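Local coordinates for protein integral membrane indolylacetylinositol arabinosyltransferase EmbB (Mycolicibacterium smegmatis MC2 155, PDB 7BVC) that probably transfers arabinose in the polymerisation of the arabinan of cell-wall arabinogalactan, as a membrane-embedded glycosyltransferase of the emb family, at residues D776-R784 with D793-K801; G866-A874 with R901-P909. All coordinates share one frame; numbering follows the deposited sequence.

Contact 1 (D776-R784 with D793-K801)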
ATOM      1  N   ASP B 776     -30.221 -14.369   5.918  1.00 78.02           N
ATOM      2  CA  ASP B 776     -30.278 -15.367   4.850  1.00 78.02           C
ATOM      3  C   ASP B 776     -28.945 -16.090   4.672  1.00 78.02           C
ATOM      4  O   ASP B 776     -28.862 -17.312   4.829  1.00 78.02           O
ATOM      5  CB  ASP B 776     -30.713 -14.698   3.544  1.00 78.02           C
ATOM      6  CG  ASP B 776     -32.112 -14.124   3.625  1.00 78.02           C
ATOM      7  OD1 ASP B 776     -32.740 -14.243   4.695  1.00 78.02           O
ATOM      8  OD2 ASP B 776     -32.582 -13.554   2.618  1.00 78.02           O
ATOM      9  N   ARG B 777     -27.889 -15.347   4.340  1.00 73.55           N
ATOM     10  CA  ARG B 777     -26.611 -15.941   3.950  1.00 73.55           C
ATOM     11  C   ARG B 777     -25.641 -15.891   5.127  1.00 73.55           C
ATOM     12  O   ARG B 777     -24.749 -15.047   5.204  1.00 73.55           O
ATOM     13  CB  ARG B 777     -26.052 -15.229   2.725  1.00 73.55           C
ATOM     14  CG  ARG B 777     -26.989 -15.231   1.529  1.00 73.55           C
ATOM     15  CD  ARG B 777     -27.306 -16.646   1.078  1.00 73.55           C
ATOM     16  NE  ARG B 777     -27.649 -16.709  -0.339  1.00 73.55           N
ATOM     17  CZ  ARG B 777     -27.822 -17.840  -1.015  1.00 73.55           C
ATOM     18  NH1 ARG B 777     -28.132 -17.804  -2.302  1.00 73.55           N
ATOM     19  NH2 ARG B 777     -27.683 -19.007  -0.403  1.00 73.55           N
ATOM     20  N   ILE B 778     -25.822 -16.824   6.058  1.00 69.54           N
ATOM     21  CA  ILE B 778     -24.936 -16.980   7.207  1.00 69.54           C
ATOM     22  C   ILE B 778     -24.310 -18.364   7.121  1.00 69.54           C
ATOM     23  O   ILE B 778     -25.024 -19.376   7.129  1.00 69.54           O
ATOM     24  CB  ILE B 778     -25.681 -16.785   8.537  1.00 69.54           C
ATOM     25  CG1 ILE B 778     -26.350 -15.411   8.571  1.00 69.54           C
ATOM     26  CG2 ILE B 778     -24.722 -16.904   9.703  1.00 69.54           C
ATOM     27  CD1 ILE B 778     -25.377 -14.266   8.734  1.00 69.54           C
ATOM     28  N   ILE B 779     -22.981 -18.410   7.042  1.00 67.67           N
ATOM     29  CA  ILE B 779     -22.249 -19.638   6.771  1.00 67.67           C
ATOM     30  C   ILE B 779     -21.227 -19.873   7.880  1.00 67.67           C
ATOM     31  O   ILE B 779     -20.957 -19.001   8.705  1.00 67.67           O
ATOM     32  CB  ILE B 779     -21.564 -19.609   5.393  1.00 67.67           C
ATOM     33  CG1 ILE B 779     -20.771 -18.313   5.231  1.00 67.67           C
ATOM     34  CG2 ILE B 779     -22.594 -19.737   4.287  1.00 67.67           C
ATOM     35  CD1 ILE B 779     -20.154 -18.152   3.876  1.00 67.67           C
ATOM     36  N   ALA B 780     -20.656 -21.075   7.879  1.00 66.57           N
ATOM     37  CA  ALA B 780     -19.737 -21.508   8.928  1.00 66.57           C
ATOM     38  C   ALA B 780     -18.358 -20.899   8.701  1.00 66.57           C
ATOM     39  O   ALA B 780     -17.697 -21.195   7.703  1.00 66.57           O
ATOM     40  CB  ALA B 780     -19.653 -23.032   8.965  1.00 66.57           C
ATOM     41  N   GLU B 781     -17.929 -20.047   9.635  1.00 67.47           N
ATOM     42  CA  GLU B 781     -16.563 -19.519   9.673  1.00 67.47           C
ATOM     43  C   GLU B 781     -16.195 -18.784   8.387  1.00 67.47           C
ATOM     44  O   GLU B 781     -15.095 -18.942   7.855  1.00 67.47           O
ATOM     45  CB  GLU B 781     -15.553 -20.629   9.964  1.00 67.47           C
ATOM     46  CG  GLU B 781     -15.842 -21.410  11.229  1.00 67.47           C
ATOM     47  CD  GLU B 781     -14.854 -22.535  11.456  1.00 67.47           C
ATOM     48  OE1 GLU B 781     -13.757 -22.491  10.862  1.00 67.47           O
ATOM     49  OE2 GLU B 781     -15.174 -23.462  12.227  1.00 67.47           O
ATOM     50  N   ALA B 782     -17.115 -17.964   7.888  1.00 67.28           N
ATOM     51  CA  ALA B 782     -16.865 -17.164   6.697  1.00 67.28           C
ATOM     52  C   ALA B 782     -17.911 -16.060   6.628  1.00 67.28           C
ATOM     53  O   ALA B 782     -18.835 -15.998   7.441  1.00 67.28           O
ATOM     54  CB  ALA B 782     -16.881 -18.028   5.434  1.00 67.28           C
ATOM     55  N   ILE B 783     -17.756 -15.183   5.639  1.00 70.88           N
ATOM     56  CA  ILE B 783     -18.700 -14.095   5.411  1.00 70.88           C
ATOM     57  C   ILE B 783     -19.050 -14.073   3.929  1.00 70.88           C
ATOM     58  O   ILE B 783     -18.269 -13.585   3.105  1.00 70.88           O
ATOM     59  CB  ILE B 783     -18.128 -12.743   5.873  1.00 70.88           C
ATOM     60  CG1 ILE B 783     -17.853 -12.764   7.378  1.00 70.88           C
ATOM     61  CG2 ILE B 783     -19.083 -11.611   5.530  1.00 70.88           C
ATOM     62  CD1 ILE B 783     -17.134 -11.537   7.885  1.00 70.88           C
ATOM     63  N   ARG B 784     -20.215 -14.615   3.582  1.00 72.71           N
ATOM     64  CA  ARG B 784     -20.597 -14.740   2.181  1.00 72.71           C
ATOM     65  C   ARG B 784     -20.811 -13.371   1.555  1.00 72.71           C
ATOM     66  O   ARG B 784     -21.609 -12.569   2.047  1.00 72.71           O
ATOM     67  CB  ARG B 784     -21.863 -15.583   2.050  1.00 72.71           C
ATOM     68  CG  ARG B 784     -22.154 -16.000   0.621  1.00 72.71           C
ATOM     69  CD  ARG B 784     -23.613 -16.348   0.420  1.00 72.71           C
ATOM     70  NE  ARG B 784     -23.866 -16.914  -0.902  1.00 72.71           N
ATOM     71  CZ  ARG B 784     -23.946 -16.200  -2.020  1.00 72.71           C
ATOM     72  NH1 ARG B 784     -24.180 -16.805  -3.176  1.00 72.71           N
ATOM     73  NH2 ARG B 784     -23.797 -14.883  -1.985  1.00 72.71           N
ATOM     74  N   ASP B 793     -16.410 -22.838   0.303  1.00 66.25           N
ATOM     75  CA  ASP B 793     -16.899 -24.150   0.688  1.00 66.25           C
ATOM     76  C   ASP B 793     -18.111 -24.524  -0.158  1.00 66.25           C
ATOM     77  O   ASP B 793     -18.511 -23.802  -1.075  1.00 66.25           O
ATOM     78  CB  ASP B 793     -17.240 -24.172   2.174  1.00 66.25           C
ATOM     79  CG  ASP B 793     -16.019 -24.042   3.051  1.00 66.25           C
ATOM     80  OD1 ASP B 793     -14.935 -24.505   2.639  1.00 66.25           O
ATOM     81  OD2 ASP B 793     -16.139 -23.462   4.149  1.00 66.25           O
ATOM     82  N   TYR B 794     -18.713 -25.671   0.155  1.00 67.76           N
ATOM     83  CA  TYR B 794     -19.906 -26.090  -0.570  1.00 67.76           C
ATOM     84  C   TYR B 794     -21.100 -25.211  -0.220  1.00 67.76           C
ATOM     85  O   TYR B 794     -21.885 -24.842  -1.102  1.00 67.76           O
ATOM     86  CB  TYR B 794     -20.219 -27.555  -0.274  1.00 67.76           C
ATOM     87  CG  TYR B 794     -21.533 -28.021  -0.856  1.00 67.76           C
ATOM     88  CD1 TYR B 794     -21.874 -27.726  -2.169  1.00 67.76           C
ATOM     89  CD2 TYR B 794     -22.434 -28.750  -0.094  1.00 67.76           C
ATOM     90  CE1 TYR B 794     -23.073 -28.143  -2.706  1.00 67.76           C
ATOM     91  CE2 TYR B 794     -23.637 -29.174  -0.624  1.00 67.76           C
ATOM     92  CZ  TYR B 794     -23.950 -28.866  -1.930  1.00 67.76           C
ATOM     93  OH  TYR B 794     -25.145 -29.284  -2.468  1.00 67.76           O
ATOM     94  N   ASP B 795     -21.244 -24.848   1.049  1.00 71.11           N
ATOM     95  CA  ASP B 795     -22.437 -24.138   1.504  1.00 71.11           C
ATOM     96  C   ASP B 795     -22.499 -22.692   1.045  1.00 71.11           C
ATOM     97  O   ASP B 795     -23.400 -21.989   1.515  1.00 71.11           O
ATOM     98  CB  ASP B 795     -22.530 -24.205   3.030  1.00 71.11           C
ATOM     99  CG  ASP B 795     -21.251 -23.768   3.713  1.00 71.11           C
ATOM    100  OD1 ASP B 795     -20.982 -22.551   3.757  1.00 71.11           O
ATOM    101  OD2 ASP B 795     -20.516 -24.646   4.210  1.00 71.11           O
ATOM    102  N   TRP B 796     -21.618 -22.192   0.175  1.00 67.66           N
ATOM    103  CA  TRP B 796     -21.814 -20.852  -0.366  1.00 67.66           C
ATOM    104  C   TRP B 796     -22.999 -20.803  -1.319  1.00 67.66           C
ATOM    105  O   TRP B 796     -23.712 -19.795  -1.368  1.00 67.66           O
ATOM    106  CB  TRP B 796     -20.556 -20.378  -1.091  1.00 67.66           C
ATOM    107  CG  TRP B 796     -19.613 -19.607  -0.239  1.00 67.66           C
ATOM    108  CD1 TRP B 796     -19.024 -20.022   0.915  1.00 67.66           C
ATOM    109  CD2 TRP B 796     -19.150 -18.274  -0.472  1.00 67.66           C
ATOM    110  NE1 TRP B 796     -18.214 -19.032   1.415  1.00 67.66           N
ATOM    111  CE2 TRP B 796     -18.277 -17.946   0.583  1.00 67.66           C
ATOM    112  CE3 TRP B 796     -19.388 -17.325  -1.469  1.00 67.66           C
ATOM    113  CZ2 TRP B 796     -17.642 -16.712   0.667  1.00 67.66           C
ATOM    114  CZ3 TRP B 796     -18.758 -16.101  -1.382  1.00 67.66           C
ATOM    115  CH2 TRP B 796     -17.894 -15.805  -0.324  1.00 67.66           C
ATOM    116  N   ASN B 797     -23.223 -21.872  -2.077  1.00 72.78           N
ATOM    117  CA  ASN B 797     -24.291 -21.950  -3.069  1.00 72.78           C
ATOM    118  C   ASN B 797     -25.261 -23.036  -2.614  1.00 72.78           C
ATOM    119  O   ASN B 797     -25.114 -24.207  -2.973  1.00 72.78           O
ATOM    120  CB  ASN B 797     -23.727 -22.242  -4.454  1.00 72.78           C
ATOM    121  CG  ASN B 797     -22.428 -21.509  -4.720  1.00 72.78           C
ATOM    122  OD1 ASN B 797     -22.395 -20.280  -4.778  1.00 72.78           O
ATOM    123  ND2 ASN B 797     -21.347 -22.263  -4.880  1.00 72.78           N
ATOM    124  N   ARG B 798     -26.248 -22.643  -1.819  1.00 80.67           N
ATOM    125  CA  ARG B 798     -27.240 -23.564  -1.288  1.00 80.67           C
ATOM    126  C   ARG B 798     -28.532 -22.797  -1.072  1.00 80.67           C
ATOM    127  O   ARG B 798     -28.511 -21.567  -0.937  1.00 80.67           O
ATOM    128  CB  ARG B 798     -26.759 -24.209   0.020  1.00 80.67           C
ATOM    129  CG  ARG B 798     -26.147 -25.586  -0.168  1.00 80.67           C
ATOM    130  CD  ARG B 798     -25.643 -26.157   1.146  1.00 80.67           C
ATOM    131  NE  ARG B 798     -26.723 -26.695   1.965  1.00 80.67           N
ATOM    132  CZ  ARG B 798     -26.539 -27.300   3.134  1.00 80.67           C
ATOM    133  NH1 ARG B 798     -25.315 -27.446   3.623  1.00 80.67           N
ATOM    134  NH2 ARG B 798     -27.579 -27.762   3.815  1.00 80.67           N
ATOM    135  N   PRO B 799     -29.675 -23.486  -1.049  1.00 82.87           N
ATOM    136  CA  PRO B 799     -30.947 -22.785  -0.839  1.00 82.87           C
ATOM    137  C   PRO B 799     -30.979 -22.079   0.509  1.00 82.87           C
ATOM    138  O   PRO B 799     -30.465 -22.585   1.509  1.00 82.87           O
ATOM    139  CB  PRO B 799     -31.989 -23.908  -0.912  1.00 82.87           C
ATOM    140  CG  PRO B 799     -31.219 -25.164  -0.654  1.00 82.87           C
ATOM    141  CD  PRO B 799     -29.878 -24.926  -1.269  1.00 82.87           C
ATOM    142  N   ILE B 800     -31.585 -20.889   0.519  1.00 81.15           N
ATOM    143  CA  ILE B 800     -31.651 -20.094   1.744  1.00 81.15           C
ATOM    144  C   ILE B 800     -32.435 -20.834   2.819  1.00 81.15           C
ATOM    145  O   ILE B 800     -32.078 -20.799   4.004  1.00 81.15           O
ATOM    146  CB  ILE B 800     -32.260 -18.712   1.447  1.00 81.15           C
ATOM    147  CG1 ILE B 800     -31.404 -17.960   0.428  1.00 81.15           C
ATOM    148  CG2 ILE B 800     -32.397 -17.904   2.725  1.00 81.15           C
ATOM    149  CD1 ILE B 800     -31.827 -16.526   0.214  1.00 81.15           C
ATOM    150  N   LYS B 801     -33.506 -21.516   2.430  1.00 81.88           N
ATOM    151  CA  LYS B 801     -34.318 -22.279   3.364  1.00 81.88           C
ATOM    152  C   LYS B 801     -33.852 -23.734   3.375  1.00 81.88           C
ATOM    153  O   LYS B 801     -32.875 -24.106   2.720  1.00 81.88           O
ATOM    154  CB  LYS B 801     -35.795 -22.168   3.000  1.00 81.88           C
ATOM    155  CG  LYS B 801     -36.268 -20.753   2.718  1.00 81.88           C
ATOM    156  CD  LYS B 801     -36.527 -19.994   4.007  1.00 81.88           C
ATOM    157  CE  LYS B 801     -37.201 -18.663   3.732  1.00 81.88           C
ATOM    158  NZ  LYS B 801     -37.362 -17.854   4.973  1.00 81.88           N
TER

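Contact 2 (G866-A874 with R901-P909)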
ATOM      1  N   GLY B 866     -23.906 -14.191  15.406  1.00 68.40           N
ATOM      2  CA  GLY B 866     -24.372 -12.885  15.825  1.00 68.40           C
ATOM      3  C   GLY B 866     -23.279 -11.864  16.056  1.00 68.40           C
ATOM      4  O   GLY B 866     -22.404 -11.676  15.209  1.00 68.40           O
ATOM      5  N   THR B 867     -23.334 -11.186  17.199  1.00 74.97           N
ATOM      6  CA  THR B 867     -22.363 -10.174  17.603  1.00 74.97           C
ATOM      7  C   THR B 867     -21.889 -10.445  19.030  1.00 74.97           C
ATOM      8  O   THR B 867     -21.803  -9.555  19.879  1.00 74.97           O
ATOM      9  CB  THR B 867     -22.956  -8.773  17.433  1.00 74.97           C
ATOM     10  OG1 THR B 867     -21.946  -7.780  17.655  1.00 74.97           O
ATOM     11  CG2 THR B 867     -24.151  -8.543  18.359  1.00 74.97           C
ATOM     12  N   ILE B 868     -21.544 -11.709  19.289  1.00 72.45           N
ATOM     13  CA  ILE B 868     -21.208 -12.150  20.635  1.00 72.45           C
ATOM     14  C   ILE B 868     -19.985 -11.390  21.155  1.00 72.45           C
ATOM     15  O   ILE B 868     -19.132 -10.935  20.384  1.00 72.45           O
ATOM     16  CB  ILE B 868     -20.948 -13.666  20.634  1.00 72.45           C
ATOM     17  CG1 ILE B 868     -22.066 -14.397  19.896  1.00 72.45           C
ATOM     18  CG2 ILE B 868     -20.853 -14.205  22.052  1.00 72.45           C
ATOM     19  CD1 ILE B 868     -23.416 -14.191  20.500  1.00 72.45           C
ATOM     20  N   THR B 869     -19.907 -11.248  22.476  1.00 76.63           N
ATOM     21  CA  THR B 869     -18.719 -10.739  23.148  1.00 76.63           C
ATOM     22  C   THR B 869     -18.006 -11.889  23.844  1.00 76.63           C
ATOM     23  O   THR B 869     -18.648 -12.802  24.376  1.00 76.63           O
ATOM     24  CB  THR B 869     -19.069  -9.634  24.154  1.00 76.63           C
ATOM     25  OG1 THR B 869     -17.866  -9.090  24.711  1.00 76.63           O
ATOM     26  CG2 THR B 869     -19.951 -10.165  25.274  1.00 76.63           C
ATOM     27  N   GLY B 870     -16.678 -11.860  23.819  1.00 78.49           N
ATOM     28  CA  GLY B 870     -15.923 -12.958  24.391  1.00 78.49           C
ATOM     29  C   GLY B 870     -14.440 -12.664  24.381  1.00 78.49           C
ATOM     30  O   GLY B 870     -13.995 -11.595  23.955  1.00 78.49           O
ATOM     31  N   GLU B 871     -13.676 -13.647  24.848  1.00 79.13           N
ATOM     32  CA  GLU B 871     -12.237 -13.521  25.028  1.00 79.13           C
ATOM     33  C   GLU B 871     -11.503 -14.158  23.858  1.00 79.13           C
ATOM     34  O   GLU B 871     -11.727 -15.331  23.541  1.00 79.13           O
ATOM     35  CB  GLU B 871     -11.805 -14.172  26.343  1.00 79.13           C
ATOM     36  CG  GLU B 871     -10.463 -13.702  26.869  1.00 79.13           C
ATOM     37  CD  GLU B 871     -10.038 -14.445  28.121  1.00 79.13           C
ATOM     38  OE1 GLU B 871      -9.293 -13.868  28.940  1.00 79.13           O
ATOM     39  OE2 GLU B 871     -10.460 -15.606  28.296  1.00 79.13           O
ATOM     40  N   SER B 872     -10.627 -13.386  23.222  1.00 78.94           N
ATOM     41  CA  SER B 872      -9.800 -13.867  22.128  1.00 78.94           C
ATOM     42  C   SER B 872      -8.338 -13.589  22.437  1.00 78.94           C
ATOM     43  O   SER B 872      -8.003 -12.837  23.357  1.00 78.94           O
ATOM     44  CB  SER B 872     -10.188 -13.213  20.797  1.00 78.94           C
ATOM     45  OG  SER B 872      -9.325 -13.640  19.758  1.00 78.94           O
ATOM     46  N   VAL B 873      -7.462 -14.207  21.653  1.00 73.80           N
ATOM     47  CA  VAL B 873      -6.029 -13.961  21.773  1.00 73.80           C
ATOM     48  C   VAL B 873      -5.586 -12.826  20.858  1.00 73.80           C
ATOM     49  O   VAL B 873      -4.822 -11.952  21.272  1.00 73.80           O
ATOM     50  CB  VAL B 873      -5.250 -15.260  21.486  1.00 73.80           C
ATOM     51  CG1 VAL B 873      -3.806 -14.955  21.136  1.00 73.80           C
ATOM     52  CG2 VAL B 873      -5.325 -16.197  22.682  1.00 73.80           C
ATOM     53  N   ALA B 874      -6.070 -12.810  19.615  1.00 76.53           N
ATOM     54  CA  ALA B 874      -5.680 -11.755  18.684  1.00 76.53           C
ATOM     55  C   ALA B 874      -6.287 -10.413  19.078  1.00 76.53           C
ATOM     56  O   ALA B 874      -5.668  -9.364  18.869  1.00 76.53           O
ATOM     57  CB  ALA B 874      -6.087 -12.133  17.261  1.00 76.53           C
ATOM     58  N   ARG B 901     -20.974 -18.454  36.397  1.00 76.93           N
ATOM     59  CA  ARG B 901     -21.098 -17.972  35.029  1.00 76.93           C
ATOM     60  C   ARG B 901     -19.731 -18.031  34.363  1.00 76.93           C
ATOM     61  O   ARG B 901     -18.722 -17.699  34.989  1.00 76.93           O
ATOM     62  CB  ARG B 901     -21.645 -16.539  34.994  1.00 76.93           C
ATOM     63  CG  ARG B 901     -21.921 -16.012  33.601  1.00 76.93           C
ATOM     64  CD  ARG B 901     -22.757 -14.746  33.645  1.00 76.93           C
ATOM     65  NE  ARG B 901     -24.162 -15.025  33.928  1.00 76.93           N
ATOM     66  CZ  ARG B 901     -24.724 -14.887  35.123  1.00 76.93           C
ATOM     67  NH1 ARG B 901     -24.000 -14.468  36.153  1.00 76.93           N
ATOM     68  NH2 ARG B 901     -26.009 -15.163  35.289  1.00 76.93           N
ATOM     69  N   VAL B 902     -19.706 -18.455  33.102  1.00 71.61           N
ATOM     70  CA  VAL B 902     -18.477 -18.578  32.327  1.00 71.61           C
ATOM     71  C   VAL B 902     -18.616 -17.759  31.052  1.00 71.61           C
ATOM     72  O   VAL B 902     -19.682 -17.744  30.427  1.00 71.61           O
ATOM     73  CB  VAL B 902     -18.157 -20.051  31.992  1.00 71.61           C
ATOM     74  CG1 VAL B 902     -16.762 -20.170  31.401  1.00 71.61           C
ATOM     75  CG2 VAL B 902     -18.290 -20.924  33.228  1.00 71.61           C
ATOM     76  N   THR B 903     -17.524 -17.070  30.663  1.00 71.48           N
ATOM     77  CA  THR B 903     -17.458 -16.264  29.455  1.00 71.48           C
ATOM     78  C   THR B 903     -16.760 -17.028  28.335  1.00 71.48           C
ATOM     79  O   THR B 903     -15.827 -17.797  28.586  1.00 71.48           O
ATOM     80  CB  THR B 903     -16.713 -14.954  29.717  1.00 71.48           C
ATOM     81  OG1 THR B 903     -15.304 -15.207  29.767  1.00 71.48           O
ATOM     82  CG2 THR B 903     -17.163 -14.337  31.033  1.00 71.48           C
ATOM     83  N   PRO B 904     -17.176 -16.835  27.086  1.00 70.01           N
ATOM     84  CA  PRO B 904     -16.722 -17.710  26.004  1.00 70.01           C
ATOM     85  C   PRO B 904     -15.353 -17.327  25.459  1.00 70.01           C
ATOM     86  O   PRO B 904     -14.780 -16.285  25.779  1.00 70.01           O
ATOM     87  CB  PRO B 904     -17.804 -17.518  24.941  1.00 70.01           C
ATOM     88  CG  PRO B 904     -18.232 -16.114  25.129  1.00 70.01           C
ATOM     89  CD  PRO B 904     -18.184 -15.869  26.617  1.00 70.01           C
ATOM     90  N   TYR B 905     -14.843 -18.209  24.605  1.00 69.45           N
ATOM     91  CA  TYR B 905     -13.590 -18.018  23.882  1.00 69.45           C
ATOM     92  C   TYR B 905     -13.928 -17.872  22.402  1.00 69.45           C
ATOM     93  O   TYR B 905     -14.023 -18.867  21.678  1.00 69.45           O
ATOM     94  CB  TYR B 905     -12.641 -19.191  24.113  1.00 69.45           C
ATOM     95  CG  TYR B 905     -11.756 -19.061  25.327  1.00 69.45           C
ATOM     96  CD1 TYR B 905     -10.773 -18.086  25.394  1.00 69.45           C
ATOM     97  CD2 TYR B 905     -11.891 -19.929  26.400  1.00 69.45           C
ATOM     98  CE1 TYR B 905      -9.958 -17.973  26.501  1.00 69.45           C
ATOM     99  CE2 TYR B 905     -11.082 -19.823  27.510  1.00 69.45           C
ATOM    100  CZ  TYR B 905     -10.120 -18.845  27.557  1.00 69.45           C
ATOM    101  OH  TYR B 905      -9.315 -18.742  28.666  1.00 69.45           O
ATOM    102  N   ASP B 906     -14.111 -16.634  21.954  1.00 73.20           N
ATOM    103  CA  ASP B 906     -14.401 -16.376  20.551  1.00 73.20           C
ATOM    104  C   ASP B 906     -13.113 -16.310  19.743  1.00 73.20           C
ATOM    105  O   ASP B 906     -12.142 -15.668  20.148  1.00 73.20           O
ATOM    106  CB  ASP B 906     -15.184 -15.073  20.392  1.00 73.20           C
ATOM    107  CG  ASP B 906     -16.604 -15.182  20.905  1.00 73.20           C
ATOM    108  OD1 ASP B 906     -17.165 -16.293  20.863  1.00 73.20           O
ATOM    109  OD2 ASP B 906     -17.164 -14.162  21.349  1.00 73.20           O
ATOM    110  N   VAL B 907     -13.101 -16.997  18.601  1.00 71.77           N
ATOM    111  CA  VAL B 907     -11.938 -16.982  17.723  1.00 71.77           C
ATOM    112  C   VAL B 907     -12.370 -16.662  16.296  1.00 71.77           C
ATOM    113  O   VAL B 907     -11.573 -16.168  15.489  1.00 71.77           O
ATOM    114  CB  VAL B 907     -11.182 -18.323  17.794  1.00 71.77           C
ATOM    115  CG1 VAL B 907     -12.005 -19.437  17.172  1.00 71.77           C
ATOM    116  CG2 VAL B 907      -9.819 -18.210  17.139  1.00 71.77           C
ATOM    117  N   GLY B 908     -13.642 -16.913  15.982  1.00 73.56           N
ATOM    118  CA  GLY B 908     -14.116 -16.822  14.621  1.00 73.56           C
ATOM    119  C   GLY B 908     -14.452 -15.405  14.218  1.00 73.56           C
ATOM    120  O   GLY B 908     -14.289 -14.443  14.979  1.00 73.56           O
ATOM    121  N   PRO B 909     -14.937 -15.259  12.977  1.00 71.50           N
ATOM    122  CA  PRO B 909     -15.318 -13.928  12.481  1.00 71.50           C
ATOM    123  C   PRO B 909     -16.523 -13.360  13.215  1.00 71.50           C
ATOM    124  O   PRO B 909     -17.100 -14.027  14.079  1.00 71.50           O
ATOM    125  CB  PRO B 909     -15.626 -14.176  10.997  1.00 71.50           C
ATOM    126  CG  PRO B 909     -14.993 -15.496  10.679  1.00 71.50           C
ATOM    127  CD  PRO B 909     -15.077 -16.292  11.937  1.00 71.50           C
TER

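Contact 1 (D776-R784 with D793-K801)
Two arginines, Arg777 and Arg784, reach from one limb of a long loop to main-chain carbonyls of the other, beside an apolar patch around Trp796. Both limbs, 776-784 and 793-801, belong to the connection between strands 737-739 and 826-827. Arg784 CG, turned anti to the backbone N (chi1 -168°), lies over one face of the indole in a CH-pi contact, 3.9 Å from the centroid of the six-membered ring. From there the chain runs extended and brings NE to Trp796 O at 2.9 Å, a hydrogen bond with the acceptor close to the guanidinium plane. Arg777, bent at chi2 (-60°), uses NH2 to donate to Arg798 O at 2.7 Å, almost in line with that C=O. Within the EmbC C-terminal domain this is loop-to-loop packing without regular secondary structure; Asp793, in a salt bridge with Arg1049, and Tyr794, bonded through its backbone to Ala1030, tie the second limb to the neighbouring sheet. Buried Ile779 places CD1 3.7 Å from Trp796 CD1. The Arg777 guanidinium is sandwiched, Ile800 CG1 over one face and Arg784 NE over the other, offset toward the rim. Ile800 CG2 meets Asp776 CB at 3.7 Å.

Contact 2 (G866-A874 with R901-P909)
Pro904 meets 866-874 first, in a loop-to-loop crossing of the EmbC C-terminal domain, between the stretch that follows strand 860-866 and the one that leads into strand 914-918; these two strands pair in one antiparallel sheet. Its ring puts CG 3.4 Å from Thr869 O, with Gly870 CA close by, and the same CG lies loosely against Ile868 CG2. The carbonyl of Pro904 accepts a hydrogen bond from Glu871 N at 3.0 Å; the N-H points almost straight at the oxygen (172°), though the donor is tilted from the carbonyl plane. At Tyr905 the backbone adds a CA-H...O contact, its CA 3.3 Å from Glu871 O. The phenol ring and the Glu871 side chain run alongside each other in the same direction, their ring and carboxylate planes 18° apart. Glu871 CG is anti to the backbone N (chi1 -160°) and the chain continues extended, which brings OE2 near CE1 of the ring. Asp906 carries its carboxylate to the 868-870 backbone: OD2 is 3.8 Å from Ile868 CG2 and 3.4 Å from Gly870 N, at an angle too poor for a hydrogen bond. Around this crossing, Pro904 and Asp906 pack against Tyr918 and Leu916 of strand 914-918, and Thr869 OG1 is held by Thr878 O. With one clear hydrogen bond between the backbones, the rest of the contact appears to be packing and weak CA-H...O contact, Glu871 OE2 lying beside the Tyr905 ring and Asp906 OD2 beside the Gly870 backbone.

Both contacts lie in the EmbC C-terminal domain, on the same side of the chain's centre, with their centres about 21 Å apart. They follow one another along the chain: contact 1 closes within the loop ahead of strand 826-827, and contact 2 joins loops that flank strands 860-866, 882-889 and 914-918. The two touch where Pro909 CG, at the end of 901-909, packs 4.2 Å from Glu781 C. Trp913, just before strand 914-918, also makes backbone hydrogen bonds with Ile779 and Glu781. The loop of contact 1 therefore packs against the chain that runs from contact 2 into strand 914-918.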